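Side-chain contacts in protein Thf1 (Thermosynechococcus elongatus, PDB 5MJR), which may take part in photosynthetic membrane biogenesis and associates with the FtsH protease complex involved in photosystem II repair: residues 165-168 against 173-176; 177-180 against 185-188; 119-122 against 128-131; 152-157 against 194-199. All blocks are in the same frame, centred on the assembly; numbering follows the deposited sequence. Where two conformers were deposited one is given.

Contact 1: 165-168 against 173-176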
loop_
_atom_site.group_PDB
_atom_site.type_symbol
_atom_site.label_atom_id
_atom_site.label_comp_id
_atom_site.label_asym_id
_atom_site.label_seq_id
_atom_site.Cartn_x
_atom_site.Cartn_y
_atom_site.Cartn_z
ATOM N N GLY A 165 -11.611 -7.844 14.543
ATOM C CA GLY A 165 -11.910 -6.435 14.578
ATOM C C GLY A 165 -11.320 -5.601 15.722
ATOM O O GLY A 165 -11.078 -4.428 15.589
ATOM N N GLU A 166 -11.077 -6.271 16.849
ATOM C CA GLU A 166 -10.385 -5.549 17.887
ATOM C C GLU A 166 -9.176 -4.765 17.540
ATOM O O GLU A 166 -8.744 -3.773 18.265
ATOM C CB GLU A 166 -10.189 -6.402 19.170
ATOM N N VAL A 167 -8.443 -5.331 16.531
ATOM C CA VAL A 167 -7.140 -4.951 16.409
ATOM C C VAL A 167 -6.960 -3.502 15.910
ATOM O O VAL A 167 -6.090 -2.820 16.335
ATOM C CB VAL A 167 -6.415 -6.031 15.516
ATOM C CG1 VAL A 167 -5.158 -5.584 14.955
ATOM C CG2 VAL A 167 -6.391 -7.362 16.204
ATOM N N THR A 168 -7.753 -3.049 14.932
ATOM C CA THR A 168 -7.636 -1.680 14.388
ATOM C C THR A 168 -8.493 -0.676 15.163
ATOM O O THR A 168 -8.248 0.520 15.086
ATOM C CB THR A 168 -7.922 -1.567 12.844
ATOM O OG1 THR A 168 -9.186 -2.196 12.657
ATOM C CG2 THR A 168 -6.837 -2.237 12.105
ATOM N N GLU A 173 -2.717 0.408 20.716
ATOM C CA GLU A 173 -2.247 -0.707 21.456
ATOM C C GLU A 173 -1.603 -1.716 20.544
ATOM O O GLU A 173 -0.571 -2.321 20.830
ATOM C CB GLU A 173 -3.465 -1.332 22.167
ATOM C CG GLU A 173 -3.167 -2.283 23.246
ATOM C CD GLU A 173 -3.941 -1.793 24.539
ATOM O OE1 GLU A 173 -3.878 -2.487 25.637
ATOM O OE2 GLU A 173 -4.583 -0.658 24.457
ATOM N N THR A 174 -2.235 -1.931 19.399
ATOM C CA THR A 174 -1.695 -2.916 18.435
ATOM C C THR A 174 -0.268 -2.522 17.944
ATOM O O THR A 174 0.635 -3.379 17.888
ATOM C CB THR A 174 -2.680 -3.107 17.246
ATOM O OG1 THR A 174 -3.894 -3.671 17.774
ATOM C CG2 THR A 174 -2.077 -3.920 16.152
ATOM N N LEU A 175 -0.152 -1.267 17.513
ATOM C CA LEU A 175 1.114 -0.772 17.028
ATOM C C LEU A 175 2.223 -0.906 18.117
ATOM O O LEU A 175 3.336 -1.288 17.854
ATOM C CB LEU A 175 1.008 0.620 16.465
ATOM C CG LEU A 175 0.157 0.726 15.196
ATOM C CD1 LEU A 175 -0.008 2.170 14.788
ATOM C CD2 LEU A 175 0.653 -0.122 14.012
ATOM N N ASP A 176 1.852 -0.539 19.335
ATOM C CA ASP A 176 2.783 -0.696 20.450
ATOM C C ASP A 176 3.213 -2.141 20.712
ATOM O O ASP A 176 4.365 -2.349 21.074
ATOM C CB ASP A 176 2.223 -0.087 21.684
ATOM C CG ASP A 176 2.253 1.443 21.689
ATOM O OD1 ASP A 176 3.023 2.052 20.844
ATOM O OD2 ASP A 176 1.534 2.006 22.541
#
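V167 and T174 meet because of their first torsions. V167 holds CG1 anti to the backbone N (chi1 162°), and this branch points across to the threonine. T174 sets OG1 beside its own backbone N (chi1 -64°), with CG2 on the side of the carbonyl carbon. The two side chains cross at about a right angle. T174 OG1 comes to 2.8 Å from the backbone O of V167. The same hydroxyl also bonds the backbone O of H170, four residues back, just ahead of helix 171-178. It has one proton for two carbonyls, so the share of each is not settled. On the methyl side V167 CG1 packs 3.7 Å from T174 CG2; it also lies 3.6 Å from T174 OG1. Both residues are buried, and backbone carbonyls satisfy the hydroxyl. The contact closes the tight corner between the short helix 166-169 and helix 171-178. T174 and T168 both rest on L160 of helix 150-162. One residue on, L175 packs on L156 of that helix and on I186 and V189 of helix 186-198, while D176 OD1 forms a salt bridge with K190 NZ.

Contact 2: 177-180 against 185-188. With SO4 (sulfate ion), chain B.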
loop_
_atom_site.group_PDB
_atom_site.type_symbol
_atom_site.label_atom_id
_atom_site.label_comp_id
_atom_site.label_asym_id
_atom_site.label_seq_id
_atom_site.Cartn_x
_atom_site.Cartn_y
_atom_site.Cartn_z
ATOM N N GLN A 177 2.330 -3.091 20.523
ATOM C CA GLN A 177 2.678 -4.503 20.685
ATOM C C GLN A 177 3.679 -4.945 19.581
ATOM O O GLN A 177 4.503 -5.802 19.745
ATOM C CB GLN A 177 1.434 -5.372 20.589
ATOM C CG GLN A 177 0.473 -5.292 21.756
ATOM C CD GLN A 177 -0.635 -6.306 21.752
ATOM O OE1 GLN A 177 -1.848 -5.973 21.703
ATOM N NE2 GLN A 177 -0.231 -7.569 21.866
ATOM N N LEU A 178 3.490 -4.428 18.357
ATOM C CA LEU A 178 4.344 -4.798 17.235
ATOM C C LEU A 178 5.746 -4.171 17.360
ATOM O O LEU A 178 6.688 -4.761 16.816
ATOM C CB LEU A 178 3.697 -4.366 15.914
ATOM C CG LEU A 178 2.530 -5.171 15.482
ATOM C CD1 LEU A 178 1.785 -4.534 14.279
ATOM C CD2 LEU A 178 2.965 -6.605 15.121
ATOM N N ALA A 179 5.873 -3.042 18.001
ATOM C CA ALA A 179 7.114 -2.250 17.942
ATOM C C ALA A 179 8.342 -3.085 18.416
ATOM O O ALA A 179 9.370 -3.022 17.723
ATOM C CB ALA A 179 6.969 -0.946 18.734
ATOM N N PRO A 180 8.262 -3.884 19.513
ATOM C CA PRO A 180 9.450 -4.683 19.873
ATOM C C PRO A 180 9.667 -5.934 19.053
ATOM O O PRO A 180 10.684 -6.617 19.242
ATOM C CB PRO A 180 9.192 -4.963 21.349
ATOM C CG PRO A 180 7.740 -4.843 21.532
ATOM C CD PRO A 180 7.208 -3.971 20.530
ATOM N N PRO A 185 9.577 0.537 11.100
ATOM C CA PRO A 185 9.712 1.627 12.113
ATOM C C PRO A 185 8.359 2.152 12.544
ATOM O O PRO A 185 7.666 2.989 11.911
ATOM C CB PRO A 185 10.493 2.690 11.338
ATOM C CG PRO A 185 10.076 2.447 9.916
ATOM C CD PRO A 185 9.994 0.982 9.776
ATOM N N ILE A 186 7.919 1.613 13.667
ATOM C CA ILE A 186 6.544 1.841 14.121
ATOM C C ILE A 186 6.273 3.356 14.455
ATOM O O ILE A 186 5.140 3.810 14.257
ATOM C CB ILE A 186 6.161 0.911 15.317
ATOM C CG1 ILE A 186 5.913 -0.548 14.808
ATOM C CG2 ILE A 186 4.886 1.317 15.972
ATOM C CD1 ILE A 186 4.752 -0.734 13.848
ATOM N N GLU A 187 7.275 4.141 14.857
ATOM C CA GLU A 187 6.958 5.559 15.075
ATOM C C GLU A 187 6.608 6.305 13.783
ATOM O O GLU A 187 5.744 7.182 13.754
ATOM C CB GLU A 187 8.007 6.343 15.897
ATOM C CG GLU A 187 8.121 5.899 17.392
ATOM C CD GLU A 187 6.771 6.008 18.162
ATOM O OE1 GLU A 187 6.284 7.172 18.302
ATOM O OE2 GLU A 187 6.221 4.936 18.617
ATOM N N LYS A 188 7.296 5.946 12.696
ATOM C CA LYS A 188 6.928 6.437 11.373
ATOM C C LYS A 188 5.622 5.884 10.858
ATOM O O LYS A 188 4.824 6.639 10.290
ATOM C CB LYS A 188 8.048 6.039 10.370
ATOM C CG LYS A 188 9.356 6.673 10.677
ATOM C CD LYS A 188 10.348 6.336 9.550
ATOM C CE LYS A 188 11.631 7.011 9.858
ATOM N NZ LYS A 188 12.626 6.832 8.815
HETATM S S SO4 B . 10.892 8.958 6.308
HETATM O O1 SO4 B . 11.795 7.768 6.481
HETATM O O2 SO4 B . 10.696 9.583 7.656
HETATM O O3 SO4 B . 9.604 8.426 5.756
HETATM O O4 SO4 B . 11.402 9.995 5.435
#
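Apolar packing joins A179 and L178 to I186. No hydrogen bond links the two segments. I186 is buried and sits against A179 through both of its branches. Its CG1 lies 3.8 Å from A179 CA, over the backbone. Its CG2 comes to 4.1 Å from the methyl carbon A179 CB, and the two CB atoms of A179 and I186 are 4.0 Å apart. I186 keeps CG1 beside its backbone N (chi1 -75°). A bend at chi2 (-63°) turns the CD1 methyl to L178, and it meets L178 CB at 4.3 Å.

The polar interactions are made outside the apolar patch. K188 leads away from 177-180. It stretches out beyond CG, and its NZ donates a hydrogen bond of 2.6 Å to O1 of a sulfate ion, probably from the crystallisation liquor. R191 NH1 holds the same sulfate, so two positive side chains one turn apart share the anion. E187 OE2 makes a long, weak ion pair with K190.

The contact pinches a loop between two successive helices. P185 occupies the N-cap position of helix 186-198, where the predicted coiled coil begins, and the second helix starts against the end of helix 171-178. L178 and Q177 also lean on L127 of helix 123-131, while P185 and K188 touch Y148 in a loop.

Contact 3: 119-122 against 128-131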
loop_
_atom_site.group_PDB
_atom_site.type_symbol
_atom_site.label_atom_id
_atom_site.label_comp_id
_atom_site.label_asym_id
_atom_site.label_seq_id
_atom_site.Cartn_x
_atom_site.Cartn_y
_atom_site.Cartn_z
ATOM N N GLN A 119 -7.320 -13.671 7.745
ATOM C CA GLN A 119 -8.597 -13.195 8.198
ATOM C C GLN A 119 -9.087 -13.810 9.523
ATOM O O GLN A 119 -9.015 -15.049 9.671
ATOM C CB GLN A 119 -9.626 -13.509 7.101
ATOM C CG GLN A 119 -10.714 -12.466 6.934
ATOM C CD GLN A 119 -11.351 -12.552 5.520
ATOM O OE1 GLN A 119 -12.058 -13.519 5.311
ATOM N NE2 GLN A 119 -10.990 -11.632 4.524
ATOM N N GLY A 120 -9.460 -12.913 10.481
ATOM C CA GLY A 120 -10.095 -13.297 11.784
ATOM C C GLY A 120 -9.211 -13.487 12.994
ATOM O O GLY A 120 -9.687 -13.303 14.160
ATOM N N ARG A 121 -7.932 -13.677 12.718
ATOM C CA ARG A 121 -6.968 -14.024 13.763
ATOM C C ARG A 121 -6.762 -12.952 14.735
ATOM O O ARG A 121 -6.795 -11.724 14.395
ATOM C CB ARG A 121 -5.633 -14.465 13.177
ATOM C CG ARG A 121 -5.711 -15.633 12.253
ATOM C CD ARG A 121 -4.315 -16.041 11.775
ATOM N NE ARG A 121 -4.448 -16.802 10.532
ATOM C CZ ARG A 121 -3.484 -17.429 9.891
ATOM N NH1 ARG A 121 -2.252 -17.561 10.360
ATOM N NH2 ARG A 121 -3.785 -17.909 8.667
ATOM N N PRO A 122 -6.578 -13.399 16.039
ATOM C CA PRO A 122 -6.235 -12.426 16.997
ATOM C C PRO A 122 -4.797 -12.056 16.831
ATOM O O PRO A 122 -4.025 -12.825 16.310
ATOM C CB PRO A 122 -6.513 -13.168 18.365
ATOM C CG PRO A 122 -6.090 -14.585 17.998
ATOM C CD PRO A 122 -6.749 -14.716 16.644
ATOM N N ASP A 128 2.845 -14.777 17.710
ATOM C CA ASP A 128 3.463 -16.066 17.899
ATOM C C ASP A 128 4.199 -16.527 16.598
ATOM O O ASP A 128 5.313 -17.031 16.622
ATOM C CB ASP A 128 2.439 -17.111 18.262
ATOM C CG ASP A 128 1.962 -17.014 19.701
ATOM O OD1 ASP A 128 2.658 -16.296 20.495
ATOM O OD2 ASP A 128 0.937 -17.690 20.030
ATOM N N GLU A 129 3.565 -16.274 15.428
ATOM C CA GLU A 129 4.174 -16.644 14.155
ATOM C C GLU A 129 5.420 -15.802 13.875
ATOM O O GLU A 129 6.479 -16.322 13.482
ATOM C CB GLU A 129 3.138 -16.538 13.071
ATOM C CG GLU A 129 3.613 -17.177 11.847
ATOM C CD GLU A 129 2.578 -17.341 10.686
ATOM O OE1 GLU A 129 1.322 -17.276 10.879
ATOM O OE2 GLU A 129 3.063 -17.651 9.592
ATOM N N LEU A 130 5.358 -14.504 14.143
ATOM C CA LEU A 130 6.553 -13.651 14.015
ATOM C C LEU A 130 7.679 -14.144 14.964
ATOM O O LEU A 130 8.849 -14.251 14.567
ATOM C CB LEU A 130 6.237 -12.225 14.218
ATOM C CG LEU A 130 5.350 -11.568 13.136
ATOM C CD1 LEU A 130 4.767 -10.250 13.622
ATOM C CD2 LEU A 130 6.116 -11.354 11.864
ATOM N N ASN A 131 7.281 -14.415 16.209
ATOM C CA ASN A 131 8.284 -14.761 17.212
ATOM C C ASN A 131 8.919 -16.166 16.949
ATOM O O ASN A 131 9.914 -16.508 17.571
ATOM C CB ASN A 131 7.625 -14.647 18.572
ATOM C CG ASN A 131 7.490 -13.216 18.981
ATOM O OD1 ASN A 131 8.303 -12.362 18.591
ATOM N ND2 ASN A 131 6.535 -12.957 19.819
HETATM O O HOH W 1 -0.083 -18.543 8.874
HETATM O O HOH W 2 -0.628 -16.643 12.694
#
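The carboxylate of E129 comes to the edge of the R121 guanidinium, with the two planes 18° apart. E129 OE1 lies near the guanidinium plane, but 3.6 Å from R121 NH1. That makes a long salt bridge rather than a direct hydrogen bond. Two waters sit in the guanidinium plane, at its edge. They lie on opposite sides of the line from R121 NH1 to E129 OE1. R121 NH1 donates to water 1 at 2.8 Å and to water 2 at 3.0 Å. Each water in turn donates to E129 OE1, water 1 at 2.8 Å and water 2 at 2.7 Å. The four atoms close a small ring, and the two waters bridge the gap between the charges.

This is a water-mediated salt bridge between the loop ahead of helix 123-131 and the helix itself. P122 holds the N-cap position of that helix, and E129 stands two turns further on. R121 runs extended from CG to NE, which carries its guanidinium out to the glutamate. E129 sends CG anti to the backbone N (chi1 -167°) and continues extended, which brings its carboxylate to the end of R121.

Both charged groups have a second partner. R121 NH2 donates to the backbone O of Q117, and E129 OE2 is hydrogen-bonded to S136 OG. The loop is also tied by backbone hydrogen bonds of G120 with E162 and of R121 with A164.

Contact 4: 152-157 against 194-199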
loop_
_atom_site.group_PDB
_atom_site.type_symbol
_atom_site.label_atom_id
_atom_site.label_comp_id
_atom_site.label_asym_id
_atom_site.label_seq_id
_atom_site.Cartn_x
_atom_site.Cartn_y
_atom_site.Cartn_z
ATOM N N HIS A 152 4.177 1.314 3.035
ATOM C CA HIS A 152 4.265 0.129 3.880
ATOM C C HIS A 152 3.417 0.292 5.155
ATOM O O HIS A 152 2.839 -0.693 5.614
ATOM C CB HIS A 152 5.712 -0.000 4.330
ATOM C CG HIS A 152 6.648 -0.344 3.228
ATOM N ND1 HIS A 152 7.693 0.489 2.921
ATOM C CD2 HIS A 152 6.703 -1.431 2.418
ATOM C CE1 HIS A 152 8.365 -0.133 1.931
ATOM N NE2 HIS A 152 7.771 -1.288 1.582
ATOM N N ALA A 153 3.241 1.518 5.653
ATOM C CA ALA A 153 2.296 1.804 6.741
ATOM C C ALA A 153 0.849 1.516 6.357
ATOM O O ALA A 153 0.105 0.909 7.052
ATOM C CB ALA A 153 2.422 3.208 7.301
ATOM N N VAL A 154 0.461 1.977 5.144
ATOM C CA VAL A 154 -0.858 1.721 4.608
ATOM C C VAL A 154 -1.082 0.224 4.506
ATOM O O VAL A 154 -2.140 -0.301 4.851
ATOM C CB VAL A 154 -1.122 2.518 3.318
ATOM C CG1 VAL A 154 -2.482 2.133 2.731
ATOM C CG2 VAL A 154 -1.020 4.030 3.583
ATOM N N GLY A 155 -0.116 -0.472 3.942
ATOM C CA GLY A 155 -0.200 -1.896 3.830
ATOM C C GLY A 155 -0.399 -2.588 5.222
ATOM O O GLY A 155 -1.202 -3.525 5.336
ATOM N N LEU A 156 0.422 -2.159 6.208
ATOM C CA LEU A 156 0.266 -2.740 7.561
ATOM C C LEU A 156 -1.168 -2.561 8.070
ATOM O O LEU A 156 -1.763 -3.488 8.562
ATOM C CB LEU A 156 1.274 -2.142 8.508
ATOM C CG LEU A 156 1.209 -2.620 9.927
ATOM C CD1 LEU A 156 1.523 -4.096 10.082
ATOM C CD2 LEU A 156 2.023 -1.807 10.868
ATOM N N TYR A 157 -1.721 -1.369 7.915
ATOM C CA TYR A 157 -3.083 -1.116 8.369
ATOM C C TYR A 157 -4.085 -2.015 7.689
ATOM O O TYR A 157 -4.990 -2.586 8.347
ATOM C CB TYR A 157 -3.396 0.366 8.141
ATOM C CG TYR A 157 -4.766 0.683 8.677
ATOM C CD1 TYR A 157 -5.030 0.916 9.996
ATOM C CD2 TYR A 157 -5.814 0.850 7.783
ATOM C CE1 TYR A 157 -6.288 1.331 10.402
ATOM C CE2 TYR A 157 -7.095 1.217 8.182
ATOM C CZ TYR A 157 -7.324 1.416 9.507
ATOM O OH TYR A 157 -8.594 1.817 9.892
ATOM N N GLU A 194 -1.660 8.307 10.894
ATOM C CA GLU A 194 -2.478 9.449 11.352
ATOM C C GLU A 194 -2.768 10.293 10.131
ATOM O O GLU A 194 -3.888 10.767 9.993
ATOM C CB GLU A 194 -1.832 10.207 12.512
ATOM C CG GLU A 194 -2.660 11.305 13.103
ATOM C CD GLU A 194 -2.431 11.573 14.566
ATOM O OE1 GLU A 194 -1.434 11.025 15.101
ATOM O OE2 GLU A 194 -3.300 12.330 15.159
ATOM N N LEU A 195 -1.749 10.639 9.300
ATOM C CA LEU A 195 -1.935 11.416 8.095
ATOM C C LEU A 195 -2.909 10.753 7.174
ATOM O O LEU A 195 -3.925 11.364 6.674
ATOM C CB LEU A 195 -0.567 11.677 7.384
ATOM C CG LEU A 195 -0.546 12.668 6.205
ATOM C CD1 LEU A 195 -1.043 13.969 6.715
ATOM C CD2 LEU A 195 0.869 12.707 5.607
ATOM N N TYR A 196 -2.660 9.512 6.830
ATOM C CA TYR A 196 -3.516 8.838 5.894
ATOM C C TYR A 196 -5.003 8.927 6.364
ATOM O O TYR A 196 -5.904 9.151 5.611
ATOM C CB TYR A 196 -3.097 7.379 5.799
ATOM C CG TYR A 196 -3.869 6.496 4.850
ATOM C CD1 TYR A 196 -3.781 6.626 3.475
ATOM C CD2 TYR A 196 -4.626 5.416 5.363
ATOM C CE1 TYR A 196 -4.537 5.776 2.637
ATOM C CE2 TYR A 196 -5.351 4.562 4.546
ATOM C CZ TYR A 196 -5.261 4.734 3.157
ATOM O OH TYR A 196 -5.971 3.916 2.342
ATOM N N ARG A 197 -5.277 8.509 7.620
ATOM C CA ARG A 197 -6.614 8.415 8.194
ATOM C C ARG A 197 -7.278 9.762 8.313
ATOM O O ARG A 197 -8.448 9.919 7.972
ATOM C CB ARG A 197 -6.648 7.652 9.489
ATOM C CG ARG A 197 -6.452 6.117 9.361
ATOM C CD ARG A 197 -7.750 5.426 8.844
ATOM N NE ARG A 197 -8.870 5.772 9.758
ATOM C CZ ARG A 197 -9.104 5.268 10.989
ATOM N NH1 ARG A 197 -8.376 4.230 11.453
ATOM N NH2 ARG A 197 -10.188 5.659 11.652
ATOM N N SER A 198 -6.495 10.784 8.603
ATOM C CA SER A 198 -7.069 12.116 8.797
ATOM C C SER A 198 -7.393 12.737 7.454
ATOM O O SER A 198 -8.254 13.633 7.391
ATOM C CB SER A 198 -6.156 13.019 9.579
ATOM O OG SER A 198 -5.960 12.426 10.841
ATOM N N ASN A 199 -6.859 12.156 6.390
ATOM C CA ASN A 199 -7.023 12.822 5.065
ATOM C C ASN A 199 -7.991 12.059 4.112
ATOM O O ASN A 199 -8.202 12.493 2.965
ATOM C CB ASN A 199 -5.728 13.100 4.384
ATOM C CG ASN A 199 -5.014 14.225 4.991
ATOM O OD1 ASN A 199 -5.600 15.242 5.303
ATOM N ND2 ASN A 199 -3.730 14.017 5.239
#
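Y157, Y196 and V154 carry most of this contact. V154 packs on the Y196 ring. Its CG2 methyl sits over one face, 3.9 Å from the centroid of the Y196 ring and 14° off the ring normal, a CH-pi contact. The other methyl, V154 CG1, reaches the phenol end, 3.8 Å from Y196 CZ. The valine thus spans the ring from CG to OH. Y196 points CG anti to the backbone N (chi1 -179°), which swings the ring across to the valine.

Y157 lies one turn after V154 and meets R197. The arginine chain is bent in the middle, which brings its guanidinium to the phenol oxygen. R197 NH1 stands 2.9 Å from Y157 OH, while R197 CD comes to 3.9 Å from the same oxygen. Ring and guanidinium planes are 42° apart. Y157 is buried and R197 is exposed, so the pair marks the edge of the interface.

The contact joins helix 150-162 to the end of helix 186-198. T75 of helix 67-80 touches both V154 and Y196, so three helices converge here. Y157 also packs on L193, and on L171 of helix 171-178.

In the fold
Contacts 1, 2 and 4 belong to one continuous packing of helices. Contacts 1 and 2 share helix 171-178, and L175 O lies 3.6 Å from I186 CG2. Contacts 2 and 4 share helix 186-198. L156 ties contact 4 to both: its CD2 is 3.8 Å from L175 CD2 and 4.2 Å from I186 CD1. Along the chain, contacts 1 and 2 fall between the two segments of contact 4. Contact 3 closes before these three open. It touches none of them, with nearest atoms about 5 Å from contact 1 and about 4 Å from contact 2. The sulfate is held by K188 of contact 2, away from where its two segments meet.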